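Local structure of pirin family protein (Acinetobacter baumannii, 6D0P) at residues A[203-209]-A[249-255]; A[11-15]-A[224-228]. The protein belongs to the pirin family of bicupin metalloproteins and is probably an iron-dependent dioxygenase that cleaves the flavonol quercetin. One frame throughout, in Å; residues are numbered along the deposited sequence.

Contact 1. Residues A[203-209]-A[249-255]; sequences GHTTLVV and LVLTGQP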
ATOM      1  N   GLY A 203      -2.792 -11.305 -17.716  1.00 22.44           N
ATOM      2  CA  GLY A 203      -1.353 -11.473 -17.349  1.00 21.90           C
ATOM      3  C   GLY A 203      -0.933 -10.718 -16.100  1.00 20.29           C
ATOM      4  O   GLY A 203       0.177 -10.947 -15.601  1.00 19.14           O
ATOM      5  N   HIS A 204      -1.788  -9.850 -15.544  1.00 18.45           N
ATOM      6  CA  HIS A 204      -1.397  -9.089 -14.350  1.00 17.37           C
ATOM      7  C   HIS A 204      -1.519  -9.913 -13.057  1.00 15.65           C
ATOM      8  O   HIS A 204      -2.471 -10.661 -12.872  1.00 14.68           O
ATOM      9  CB  HIS A 204      -2.293  -7.852 -14.149  1.00 17.93           C
ATOM     10  CG  HIS A 204      -1.902  -6.661 -14.961  1.00 20.28           C
ATOM     11  ND1 HIS A 204      -2.173  -5.372 -14.558  1.00 22.49           N
ATOM     12  CD2 HIS A 204      -1.220  -6.561 -16.115  1.00 21.49           C
ATOM     13  CE1 HIS A 204      -1.696  -4.535 -15.447  1.00 24.15           C
ATOM     14  NE2 HIS A 204      -1.108  -5.231 -16.401  1.00 22.61           N
ATOM     15  N   THR A 205      -0.535  -9.740 -12.194  1.00 14.82           N
ATOM     16  CA  THR A 205      -0.648 -10.119 -10.784  1.00 14.37           C
ATOM     17  C   THR A 205      -1.938  -9.479 -10.271  1.00 14.58           C
ATOM     18  O   THR A 205      -2.196  -8.328 -10.624  1.00 14.83           O
ATOM     19  CB  THR A 205       0.532  -9.553  -9.990  1.00 14.48           C
ATOM     20  OG1 THR A 205       1.702 -10.206 -10.467  1.00 14.69           O
ATOM     21  CG2 THR A 205       0.399  -9.700  -8.491  1.00 14.33           C
ATOM     22  N   THR A 206      -2.720 -10.210  -9.469  1.00 13.73           N
ATOM     23  CA  THR A 206      -3.978  -9.737  -8.972  1.00 13.69           C
ATOM     24  C   THR A 206      -4.119 -10.174  -7.521  1.00 13.06           C
ATOM     25  O   THR A 206      -4.186 -11.391  -7.228  1.00 12.77           O
ATOM     26  CB  THR A 206      -5.144 -10.270  -9.814  1.00 15.81           C
ATOM     27  OG1 THR A 206      -4.984  -9.866 -11.176  1.00 18.64           O
ATOM     28  CG2 THR A 206      -6.477  -9.767  -9.315  1.00 15.75           C
ATOM     29  N   LEU A 207      -4.072  -9.197  -6.626  1.00 12.72           N
ATOM     30  CA  LEU A 207      -4.195  -9.440  -5.210  1.00 12.59           C
ATOM     31  C   LEU A 207      -5.479  -8.787  -4.692  1.00 13.06           C
ATOM     32  O   LEU A 207      -5.729  -7.603  -4.982  1.00 14.36           O
ATOM     33  CB  LEU A 207      -2.975  -8.845  -4.500  1.00 12.69           C
ATOM     34  CG  LEU A 207      -1.621  -9.249  -5.060  1.00 13.16           C
ATOM     35  CD1 LEU A 207      -0.529  -8.462  -4.374  1.00 13.57           C
ATOM     36  CD2 LEU A 207      -1.393 -10.756  -4.899  1.00 14.05           C
ATOM     37  N   VAL A 208      -6.292  -9.546  -3.966  1.00 12.94           N
ATOM     38  CA  VAL A 208      -7.508  -9.022  -3.330  1.00 13.73           C
ATOM     39  C   VAL A 208      -7.228  -8.963  -1.834  1.00 13.98           C
ATOM     40  O   VAL A 208      -6.967  -9.988  -1.203  1.00 13.20           O
ATOM     41  CB  VAL A 208      -8.745  -9.877  -3.631  1.00 15.03           C
ATOM     42  CG1 VAL A 208      -9.988  -9.368  -2.910  1.00 15.45           C
ATOM     43  CG2 VAL A 208      -8.959  -9.972  -5.135  1.00 15.71           C
ATOM     44  N   VAL A 209      -7.192  -7.752  -1.319  1.00 13.47           N
ATOM     45  CA  VAL A 209      -6.902  -7.540   0.092  1.00 14.17           C
ATOM     46  C   VAL A 209      -8.210  -7.173   0.804  1.00 14.54           C
ATOM     47  O   VAL A 209      -8.887  -6.234   0.400  1.00 14.91           O
ATOM     48  CB  VAL A 209      -5.843  -6.448   0.301  1.00 14.73           C
ATOM     49  CG1 VAL A 209      -5.545  -6.229   1.786  1.00 16.34           C
ATOM     50  CG2 VAL A 209      -4.569  -6.767  -0.455  1.00 15.77           C
ATOM     51  N   LEU A 249      -8.899  -3.662  -0.824  1.00 14.56           N
ATOM     52  CA  LEU A 249      -8.018  -3.135  -1.845  1.00 15.32           C
ATOM     53  C   LEU A 249      -7.897  -4.185  -2.936  1.00 15.33           C
ATOM     54  O   LEU A 249      -7.970  -5.415  -2.668  1.00 16.53           O
ATOM     55  CB  LEU A 249      -6.615  -2.800  -1.341  1.00 17.39           C
ATOM     56  CG  LEU A 249      -6.551  -1.620  -0.395  1.00 21.01           C
ATOM     57  CD1 LEU A 249      -6.397  -2.116   1.012  1.00 22.73           C
ATOM     58  CD2 LEU A 249      -5.409  -0.696  -0.765  1.00 23.13           C
ATOM     59  N   VAL A 250      -7.807  -3.712  -4.148  1.00 13.74           N
ATOM     60  CA  VAL A 250      -7.456  -4.584  -5.261  1.00 14.35           C
ATOM     61  C   VAL A 250      -6.141  -4.037  -5.835  1.00 13.68           C
ATOM     62  O   VAL A 250      -6.058  -2.860  -6.189  1.00 13.63           O
ATOM     63  CB  VAL A 250      -8.565  -4.657  -6.313  1.00 14.65           C
ATOM     64  CG1 VAL A 250      -8.122  -5.395  -7.565  1.00 15.69           C
ATOM     65  CG2 VAL A 250      -9.824  -5.274  -5.740  1.00 15.70           C
ATOM     66  N   LEU A 251      -5.133  -4.890  -5.912  1.00 12.94           N
ATOM     67  CA  LEU A 251      -3.825  -4.511  -6.394  1.00 13.34           C
ATOM     68  C   LEU A 251      -3.502  -5.373  -7.606  1.00 13.82           C
ATOM     69  O   LEU A 251      -3.530  -6.602  -7.494  1.00 14.19           O
ATOM     70  CB  LEU A 251      -2.803  -4.774  -5.295  1.00 14.02           C
ATOM     71  CG  LEU A 251      -3.132  -4.201  -3.926  1.00 14.38           C
ATOM     72  CD1 LEU A 251      -2.115  -4.695  -2.912  1.00 15.26           C
ATOM     73  CD2 LEU A 251      -3.173  -2.679  -3.953  1.00 15.87           C
ATOM     74  N   THR A 252      -3.236  -4.759  -8.744  1.00 13.70           N
ATOM     75  CA  THR A 252      -2.862  -5.545  -9.927  1.00 14.39           C
ATOM     76  C   THR A 252      -1.666  -4.876 -10.584  1.00 14.29           C
ATOM     77  O   THR A 252      -1.445  -3.654 -10.431  1.00 13.42           O
ATOM     78  CB  THR A 252      -3.981  -5.677 -10.972  1.00 15.74           C
ATOM     79  OG1 THR A 252      -3.999  -4.564 -11.867  1.00 16.70           O
ATOM     80  CG2 THR A 252      -5.346  -5.813 -10.335  1.00 16.40           C
ATOM     81  N   GLY A 253      -0.933  -5.665 -11.355  1.00 13.79           N
ATOM     82  CA  GLY A 253       0.137  -5.091 -12.078  1.00 14.12           C
ATOM     83  C   GLY A 253       0.879  -6.070 -12.958  1.00 15.12           C
ATOM     84  O   GLY A 253       0.872  -7.306 -12.745  1.00 14.58           O
ATOM     85  N   GLN A 254       1.515  -5.501 -13.977  0.50 15.49           N
ATOM     86  CA  GLN A 254       2.373  -6.258 -14.852  0.50 16.13           C
ATOM     87  C   GLN A 254       3.571  -6.721 -14.018  0.50 15.47           C
ATOM     88  O   GLN A 254       4.235  -5.894 -13.392  0.50 14.82           O
ATOM     89  CB  GLN A 254       2.840  -5.401 -16.029  0.50 17.66           C
ATOM     90  CG  GLN A 254       3.776  -6.140 -16.978  0.50 19.39           C
ATOM     91  CD  GLN A 254       3.079  -7.290 -17.658  0.50 21.26           C
ATOM     92  OE1 GLN A 254       1.931  -7.180 -18.065  0.50 22.91           O
ATOM     93  NE2 GLN A 254       3.769  -8.415 -17.784  0.50 24.14           N
ATOM     94  N   PRO A 255       3.822  -8.031 -13.968  1.00 15.01           N
ATOM     95  CA  PRO A 255       4.972  -8.523 -13.208  1.00 15.34           C
ATOM     96  C   PRO A 255       6.266  -7.919 -13.771  1.00 15.49           C
ATOM     97  O   PRO A 255       6.397  -7.761 -14.978  1.00 15.76           O
ATOM     98  CB  PRO A 255       4.971 -10.051 -13.319  1.00 15.69           C
ATOM     99  CG  PRO A 255       3.629 -10.419 -13.869  1.00 16.21           C
ATOM    100  CD  PRO A 255       3.034  -9.156 -14.467  1.00 15.93           C
TER
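Leu249 pairs with Val209 in a doubly hydrogen-bonded antiparallel bridge, with Val209 N 2.8 Å from Leu249 O, and their CB atoms meet on the same face of the sheet. Val250 lies beside Val208 on the other face, where Phe238 of strand 237-242 packs on both. At Leu251 both hydrogen bonds are almost straight: Leu207 N donates to Leu251 O at 174°, and Leu251 N to Leu207 O. CD1 of Leu251 touches CG2 of Val209 at 4.0 Å, and Phe41 and Leu44 of strand 41-52 cover this leucine-valine face. Thr252 holds its OG1 between its own N and carbonyl carbon (chi1 86°), which places the hydroxyl in the plane of the His204 ring, at its edge. The link from Thr252 OG1 to His204 ND1 is weak at 3.4 Å; Asn184 ND2 is the stronger partner. Gly253 closes the ladder, its N bonded to Thr205 O at 3.0 Å, while its carbonyl carbon and Gln254 N lie over one face of the His204 imidazole. Pro255 CD then rests 3.6 Å from Gly203 O. The two strands are neighbours in the large sheet of the C-terminal cupin domain, packed on strands 41-52 and 237-242, as in a cupin beta-sandwich.

Contact 2. Residues A[11-15]-A[224-228]; sequences YQNNH and EGKTV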
ATOM      1  N   TYR A  11      -3.910 -15.794   2.549  0.60 14.43           N
ATOM      2  CA  TYR A  11      -3.114 -15.704   3.770  0.60 16.00           C
ATOM      3  C   TYR A  11      -3.780 -14.704   4.727  0.60 15.61           C
ATOM      4  O   TYR A  11      -3.998 -13.544   4.355  0.60 14.48           O
ATOM      5  CB  TYR A  11      -1.685 -15.271   3.412  0.60 18.03           C
ATOM      6  CG  TYR A  11      -1.036 -16.125   2.347  0.60 20.83           C
ATOM      7  CD1 TYR A  11      -1.324 -15.937   1.006  0.60 22.59           C
ATOM      8  CD2 TYR A  11      -0.164 -17.152   2.679  0.60 25.09           C
ATOM      9  CE1 TYR A  11      -0.769 -16.742   0.023  0.60 24.43           C
ATOM     10  CE2 TYR A  11       0.415 -17.958   1.709  0.60 26.27           C
ATOM     11  CZ  TYR A  11       0.104 -17.756   0.376  0.60 26.54           C
ATOM     12  OH  TYR A  11       0.670 -18.536  -0.593  0.60 31.51           O
ATOM     13  N   GLN A  12      -4.083 -15.144   5.947  1.00 15.51           N
ATOM     14  CA  GLN A  12      -4.695 -14.284   6.949  1.00 16.99           C
ATOM     15  C   GLN A  12      -3.724 -14.117   8.126  1.00 17.12           C
ATOM     16  O   GLN A  12      -3.214 -15.102   8.665  1.00 14.91           O
ATOM     17  CB  GLN A  12      -6.003 -14.890   7.425  1.00 20.52           C
ATOM     18  CG  GLN A  12      -6.746 -13.999   8.400  1.00 22.18           C
ATOM     19  CD  GLN A  12      -8.054 -14.635   8.793  1.00 27.74           C
ATOM     20  OE1 GLN A  12      -8.202 -15.862   8.788  1.00 31.37           O
ATOM     21  NE2 GLN A  12      -9.010 -13.796   9.149  1.00 30.65           N
ATOM     22  N   ASN A  13      -3.490 -12.868   8.536  1.00 16.88           N
ATOM     23  CA  ASN A  13      -2.572 -12.592   9.639  1.00 17.51           C
ATOM     24  C   ASN A  13      -3.324 -11.877  10.767  1.00 18.04           C
ATOM     25  O   ASN A  13      -3.884 -10.794  10.548  1.00 20.48           O
ATOM     26  CB  ASN A  13      -1.392 -11.732   9.191  1.00 17.71           C
ATOM     27  CG  ASN A  13      -0.391 -11.513  10.308  1.00 19.14           C
ATOM     28  OD1 ASN A  13      -0.396 -12.228  11.303  1.00 18.26           O
ATOM     29  ND2 ASN A  13       0.464 -10.522  10.157  1.00 21.12           N
ATOM     30  N   ASN A  14      -3.287 -12.443  11.962  1.00 17.63           N
ATOM     31  CA  ASN A  14      -3.949 -11.854  13.136  1.00 19.31           C
ATOM     32  C   ASN A  14      -2.911 -11.525  14.209  1.00 19.29           C
ATOM     33  O   ASN A  14      -3.258 -11.378  15.393  1.00 20.52           O
ATOM     34  CB  ASN A  14      -5.012 -12.795  13.708  1.00 20.87           C
ATOM     35  CG  ASN A  14      -5.924 -12.109  14.701  1.00 24.94           C
ATOM     36  OD1 ASN A  14      -6.300 -10.959  14.488  1.00 28.74           O
ATOM     37  ND2 ASN A  14      -6.269 -12.790  15.791  1.00 23.64           N
ATOM     38  N   HIS A  15      -1.647 -11.433  13.807  1.00 18.59           N
ATOM     39  CA  HIS A  15      -0.563 -11.186  14.741  1.00 20.88           C
ATOM     40  C   HIS A  15       0.019  -9.799  14.464  1.00 19.57           C
ATOM     41  O   HIS A  15       0.641  -9.607  13.451  1.00 20.45           O
ATOM     42  CB  HIS A  15       0.521 -12.259  14.570  1.00 24.78           C
ATOM     43  CG  HIS A  15       1.433 -12.406  15.741  1.00 29.09           C
ATOM     44  ND1 HIS A  15       2.253 -13.516  15.899  1.00 32.73           N
ATOM     45  CD2 HIS A  15       1.624 -11.627  16.833  1.00 31.45           C
ATOM     46  CE1 HIS A  15       2.935 -13.390  17.026  1.00 34.11           C
ATOM     47  NE2 HIS A  15       2.571 -12.239  17.612  1.00 34.81           N
ATOM     48  N   GLU A 224     -12.087 -13.438   4.859  1.00 21.40           N
ATOM     49  CA  GLU A 224     -12.363 -12.614   6.037  1.00 23.09           C
ATOM     50  C   GLU A 224     -11.328 -11.480   6.135  1.00 21.09           C
ATOM     51  O   GLU A 224     -10.434 -11.358   5.293  1.00 19.59           O
ATOM     52  CB  GLU A 224     -12.294 -13.487   7.292  1.00 27.42           C
ATOM     53  CG  GLU A 224     -13.153 -14.742   7.195  1.00 33.38           C
ATOM     54  CD  GLU A 224     -14.645 -14.461   7.310  1.00 35.59           C
ATOM     55  OE1 GLU A 224     -15.035 -13.707   8.253  1.00 35.04           O
ATOM     56  OE2 GLU A 224     -15.421 -15.008   6.478  1.00 35.88           O
ATOM     57  N   GLY A 225     -11.415 -10.693   7.211  1.00 19.54           N
ATOM     58  CA  GLY A 225     -10.531  -9.546   7.417  1.00 19.03           C
ATOM     59  C   GLY A 225      -9.076  -9.936   7.638  1.00 18.35           C
ATOM     60  O   GLY A 225      -8.766 -11.042   8.077  1.00 18.69           O
ATOM     61  N   LYS A 226      -8.218  -8.975   7.325  1.00 16.40           N
ATOM     62  CA  LYS A 226      -6.775  -9.114   7.471  0.50 17.46           C
ATOM     63  C   LYS A 226      -6.298 -10.254   6.567  1.00 16.97           C
ATOM     64  O   LYS A 226      -5.469 -11.068   6.993  1.00 17.05           O
ATOM     65  CB  LYS A 226      -6.376  -9.397   8.925  0.50 18.92           C
ATOM     66  CG  LYS A 226      -6.934  -8.462   9.992  0.50 21.14           C
ATOM     67  CD  LYS A 226      -6.437  -8.824  11.386  0.50 22.15           C
ATOM     68  CE  LYS A 226      -7.314  -8.334  12.517  0.50 23.78           C
ATOM     69  NZ  LYS A 226      -7.391  -6.858  12.558  0.50 25.89           N
ATOM     70  N   THR A 227      -6.836 -10.317   5.337  1.00 16.12           N
ATOM     71  CA  THR A 227      -6.503 -11.423   4.417  1.00 17.84           C
ATOM     72  C   THR A 227      -6.094 -10.887   3.040  1.00 16.98           C
ATOM     73  O   THR A 227      -6.637  -9.857   2.563  1.00 18.03           O
ATOM     74  CB  THR A 227      -7.703 -12.365   4.215  1.00 20.57           C
ATOM     75  OG1 THR A 227      -8.076 -13.006   5.445  1.00 22.39           O
ATOM     76  CG2 THR A 227      -7.436 -13.474   3.221  1.00 21.26           C
ATOM     77  N   VAL A 228      -5.130 -11.560   2.424  1.00 15.55           N
ATOM     78  CA  VAL A 228      -4.807 -11.322   1.028  1.00 16.03           C
ATOM     79  C   VAL A 228      -5.036 -12.628   0.256  1.00 14.53           C
ATOM     80  O   VAL A 228      -4.575 -13.691   0.679  1.00 14.35           O
ATOM     81  CB  VAL A 228      -3.375 -10.801   0.799  1.00 17.10           C
ATOM     82  CG1 VAL A 228      -2.309 -11.694   1.402  1.00 21.34           C
ATOM     83  CG2 VAL A 228      -3.108 -10.611  -0.687  1.00 18.58           C
TER
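Gln12 lays its side chain across that of Thr227 and reaches past it to the turn beyond. With CG anti to the backbone N (chi1 -176°) and the chain extended from there, CB and CG of Gln12 pass Thr227 OG1 obliquely, CG at 3.4 Å, and the amide arrives at Gly225. There Gln12 NE2 donates to Gly225 O over 3.0 Å, approaching nearly end-on to the carbonyl, although the acceptor stands 21° out of the amide plane. The Thr227 hydroxyl that Gln12 passes is itself engaged: Thr227 OG1 donates to Glu224 O over 2.9 Å, from above the carbonyl plane.

Tyr11 and Val228 point to the opposite face, where Tyr11 CB meets Val228 CG1, and the edge of the phenol ring lies near Val228 O. Their backbones form a hydrogen-bonded antiparallel pair, with Tyr11 N 2.9 Å from Val228 O. The N-terminal strand 7-12 thereby becomes an outermost strand of the sheet that carries the C-terminal cupin strands. On its other side, away from strand 7-12, strand 227-231 begins with a G1 beta bulge, Lys226 and Thr227 both facing Val210 and Lys226 taking a left-handed backbone conformation.

The CB of Lys226 points toward segment 11-15, and Lys226 CB and CD each lie 3.3 Å from Asn13 O. In the modelled conformer Lys226 CE lies 3.4 Å from Asn14 OD1; Lys226 also makes a cation-pi contact with Tyr26. Lys226 O meanwhile receives Asn13 N at 3.1 Å, extending the backbone pairing beyond the strand. The amide end of Asn13 is engaged elsewhere: OD1 accepts from His15 N in an Asx turn, and ND2 bonds to Asn27 O.

Contacts 1 and 2 lie in one antiparallel sheet, their centres about 17 Å apart. Strand 227-231 stands between strand 7-12 of contact 2 and strand 205-210 of contact 1, and strand 245-253 follows. The two contacts touch by packing: Val228 CG2 lies 4.1 Å from Val209 CG2 and 4.2 Å from Leu207 CB, while Val209 CG1 is 3.9 Å from Thr227 O. Contact 2 adds strand 7-12, near the N-terminus, to the edge of the sheet within which contact 1 lies. The manganese site seen in the crystal, His64, His66, His108 and Glu110, belongs to the N-terminal cupin, whereas contact 1 lies in the C-terminal one. The Val250 side chain is about 14 Å from a bound magnesium ion.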